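Local coordinates for protein endo-beta-1,4-mannanase (Alicyclobacillus acidocaldarius, PDB 4CD8) that hydrolyses internal beta-1,4-mannosidic linkages of mannans as a GH113 glycoside hydrolase with a TIM-barrel fold, at residues D174-Y179 against A194-S199. Numbering follows the deposited sequence.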
ATOM      1  N   ASP A 174       3.868  -0.162  18.608  1.00 14.09           N
ATOM      2  CA  ASP A 174       5.236   0.280  18.890  1.00 17.53           C
ATOM      3  C   ASP A 174       6.157   0.219  17.664  1.00 17.03           C
ATOM      4  O   ASP A 174       7.313   0.617  17.729  1.00 20.60           O
ATOM      5  CB  ASP A 174       5.872  -0.606  19.975  1.00 18.61           C
ATOM      6  CG  ASP A 174       5.090  -0.609  21.259  1.00 19.86           C
ATOM      7  OD1 ASP A 174       4.646   0.481  21.689  1.00 24.71           O
ATOM      8  OD2 ASP A 174       4.923  -1.709  21.852  1.00 25.46           O
ATOM      9  N   GLY A 175       5.643  -0.272  16.524  1.00 16.27           N
ATOM     10  CA  GLY A 175       6.486  -0.496  15.356  1.00 15.90           C
ATOM     11  C   GLY A 175       6.598   0.712  14.464  1.00 14.83           C
ATOM     12  O   GLY A 175       6.224   1.830  14.839  1.00 15.54           O
ATOM     13  N   LEU A 176       7.106   0.507  13.248  1.00 14.99           N
ATOM     14  CA  LEU A 176       7.228   1.611  12.301  1.00 17.30           C
ATOM     15  C   LEU A 176       5.862   2.015  11.780  1.00 13.88           C
ATOM     16  O   LEU A 176       5.020   1.149  11.478  1.00 15.00           O
ATOM     17  CB  LEU A 176       8.090   1.191  11.111  1.00 18.08           C
ATOM     18  CG  LEU A 176       9.551   0.926  11.464  1.00 15.70           C
ATOM     19  CD1 LEU A 176      10.174   0.158  10.319  1.00 13.83           C
ATOM     20  CD2 LEU A 176      10.260   2.262  11.611  1.00 14.17           C
ATOM     21  N   VAL A 177       5.658   3.306  11.634  1.00 13.03           N
ATOM     22  CA  VAL A 177       4.409   3.866  11.166  1.00 13.74           C
ATOM     23  C   VAL A 177       4.683   4.681   9.921  1.00 15.32           C
ATOM     24  O   VAL A 177       5.586   5.498   9.878  1.00 13.83           O
ATOM     25  CB  VAL A 177       3.662   4.733  12.220  1.00 13.74           C
ATOM     26  CG1 VAL A 177       2.433   5.395  11.602  1.00 17.18           C
ATOM     27  CG2 VAL A 177       3.241   3.860  13.385  1.00 13.41           C
ATOM     28  N   THR A 178       3.919   4.408   8.866  1.00 13.82           N
ATOM     29  CA  THR A 178       3.952   5.240   7.684  1.00 11.02           C
ATOM     30  C   THR A 178       2.539   5.707   7.344  1.00 13.71           C
ATOM     31  O   THR A 178       1.577   5.091   7.821  1.00 13.71           O
ATOM     32  CB  THR A 178       4.570   4.486   6.484  1.00 11.62           C
ATOM     33  OG1 THR A 178       4.868   5.422   5.448  1.00 14.07           O
ATOM     34  CG2 THR A 178       3.622   3.364   5.947  1.00 13.69           C
ATOM     35  N   TYR A 179       2.465   6.801   6.580  1.00 11.65           N
ATOM     36  CA  TYR A 179       1.230   7.197   5.856  1.00 11.16           C
ATOM     37  C   TYR A 179       1.626   7.160   4.395  1.00 13.78           C
ATOM     38  O   TYR A 179       2.672   7.669   4.016  1.00 13.22           O
ATOM     39  CB  TYR A 179       0.821   8.636   6.239  1.00 14.90           C
ATOM     40  CG  TYR A 179      -0.283   9.134   5.352  1.00 13.47           C
ATOM     41  CD1 TYR A 179      -1.556   8.606   5.503  1.00 13.06           C
ATOM     42  CD2 TYR A 179      -0.068  10.072   4.390  1.00 14.85           C
ATOM     43  CE1 TYR A 179      -2.581   9.007   4.666  1.00 15.07           C
ATOM     44  CE2 TYR A 179      -1.091  10.491   3.552  1.00 14.70           C
ATOM     45  CZ  TYR A 179      -2.331   9.937   3.703  1.00 15.08           C
ATOM     46  OH  TYR A 179      -3.303  10.347   2.862  1.00 14.89           O
ATOM     47  N   ALA A 194       4.839  13.313  11.985  1.00 16.07           N
ATOM     48  CA  ALA A 194       4.145  12.420  12.873  1.00 14.89           C
ATOM     49  C   ALA A 194       4.336  10.968  12.524  1.00 14.04           C
ATOM     50  O   ALA A 194       3.903  10.119  13.257  1.00 16.57           O
ATOM     51  CB  ALA A 194       2.652  12.768  12.933  1.00 18.04           C
ATOM     52  N   VAL A 195       4.979  10.687  11.386  1.00 14.82           N
ATOM     53  CA  VAL A 195       5.245   9.326  11.017  1.00 14.69           C
ATOM     54  C   VAL A 195       6.736   9.024  10.928  1.00 13.08           C
ATOM     55  O   VAL A 195       7.548   9.912  10.952  1.00 17.21           O
ATOM     56  CB  VAL A 195       4.505   8.900   9.732  1.00 14.85           C
ATOM     57  CG1 VAL A 195       3.002   9.153   9.892  1.00 16.15           C
ATOM     58  CG2 VAL A 195       5.058   9.622   8.526  1.00 15.75           C
ATOM     59  N   ASP A 196       7.082   7.741  10.895  1.00 13.33           N
ATOM     60  CA  ASP A 196       8.502   7.337  10.811  1.00 15.58           C
ATOM     61  C   ASP A 196       9.081   7.360   9.424  1.00 15.96           C
ATOM     62  O   ASP A 196      10.269   7.562   9.219  1.00 17.44           O
ATOM     63  CB  ASP A 196       8.674   5.963  11.439  1.00 13.58           C
ATOM     64  CG  ASP A 196       8.122   5.920  12.861  1.00 17.71           C
ATOM     65  OD1 ASP A 196       8.402   6.865  13.621  1.00 20.20           O
ATOM     66  OD2 ASP A 196       7.431   4.978  13.240  1.00 16.06           O
ATOM     67  N   LEU A 197       8.228   7.029   8.452  1.00 14.37           N
ATOM     68  CA  LEU A 197       8.628   6.901   7.058  1.00 14.57           C
ATOM     69  C   LEU A 197       7.614   7.581   6.169  1.00 14.44           C
ATOM     70  O   LEU A 197       6.404   7.403   6.352  1.00 14.41           O
ATOM     71  CB  LEU A 197       8.700   5.423   6.625  1.00 17.25           C
ATOM     72  CG  LEU A 197       9.685   4.556   7.402  1.00 21.92           C
ATOM     73  CD1 LEU A 197       9.276   3.094   7.350  1.00 22.87           C
ATOM     74  CD2 LEU A 197      11.078   4.769   6.823  1.00 25.67           C
ATOM     75  N   ILE A 198       8.110   8.317   5.198  1.00 14.65           N
ATOM     76  CA  ILE A 198       7.244   8.916   4.179  1.00 15.38           C
ATOM     77  C   ILE A 198       7.035   7.860   3.108  1.00 14.74           C
ATOM     78  O   ILE A 198       7.988   7.239   2.706  1.00 14.58           O
ATOM     79  CB  ILE A 198       7.924  10.157   3.539  1.00 16.76           C
ATOM     80  CG1 ILE A 198       8.066  11.252   4.585  1.00 17.12           C
ATOM     81  CG2 ILE A 198       7.114  10.712   2.418  1.00 16.53           C
ATOM     82  CD1 ILE A 198       8.910  12.435   4.159  1.00 20.26           C
ATOM     83  N   SER A 199       5.781   7.647   2.666  1.00 14.21           N
ATOM     84  CA  SER A 199       5.565   6.748   1.523  1.00 14.25           C
ATOM     85  C   SER A 199       4.491   7.220   0.590  1.00 15.15           C
ATOM     86  O   SER A 199       3.639   8.021   0.952  1.00 14.29           O
ATOM     87  CB  SER A 199       5.225   5.334   1.995  1.00 14.68           C
ATOM     88  OG  SER A 199       3.966   5.246   2.632  1.00 14.87           O
TER
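Val177 and Asp196 grip each other where strands 176-182 and 197-201, parallel neighbours in the TIM barrel, begin, Asp196 lying just ahead of the second. Along the Asp196 side chain, CB lies 3.5 Å from Val177 O and also touches CD2 of Leu176. CG stands beside the backbone N, opposite the carbonyl carbon (chi1 -54°), which sets the carboxylate beside the backbone N of Val177. There OD2 accepts Val177 N at 2.9 Å, on its anti side and 23° out of the carboxylate plane, while Leu176 CA packs against the same oxygen. OD2 also forms a salt bridge with Arg170 of helix 159-172. Asp196 N returns a bond to Val177 O at 2.9 Å, so side chain and main chain of one residue clasp both polar groups of Val177; Leu197 N adds a weak second bond to that carbonyl.

Beside this clasp, CG1 of Val195 meets CG1 of Val177 and CB of Tyr179, the two valines crossing at about a right angle. Farther along, Thr178 OG1, anti to its own N, donates to Leu197 O at 2.7 Å from above the carbonyl plane, 51° out of it. Ser199 OG lies 3.0 Å from Thr178 OG1 and 3.1 Å from Tyr179 O, and its proton may serve either. The Tyr179 ring leads away, its hydroxyl bonded to Glu156 and Met152 N.

An alanine in place of Asp196 would probably leave Val177 N without its carboxylate acceptor and Arg170 without its charged mate. Side-chain oxygens thus supplement the main-chain bonds between the strands: a carboxylate at the strand entrance, probably kept ionised by the arginine, and two hydroxyls further along the strands.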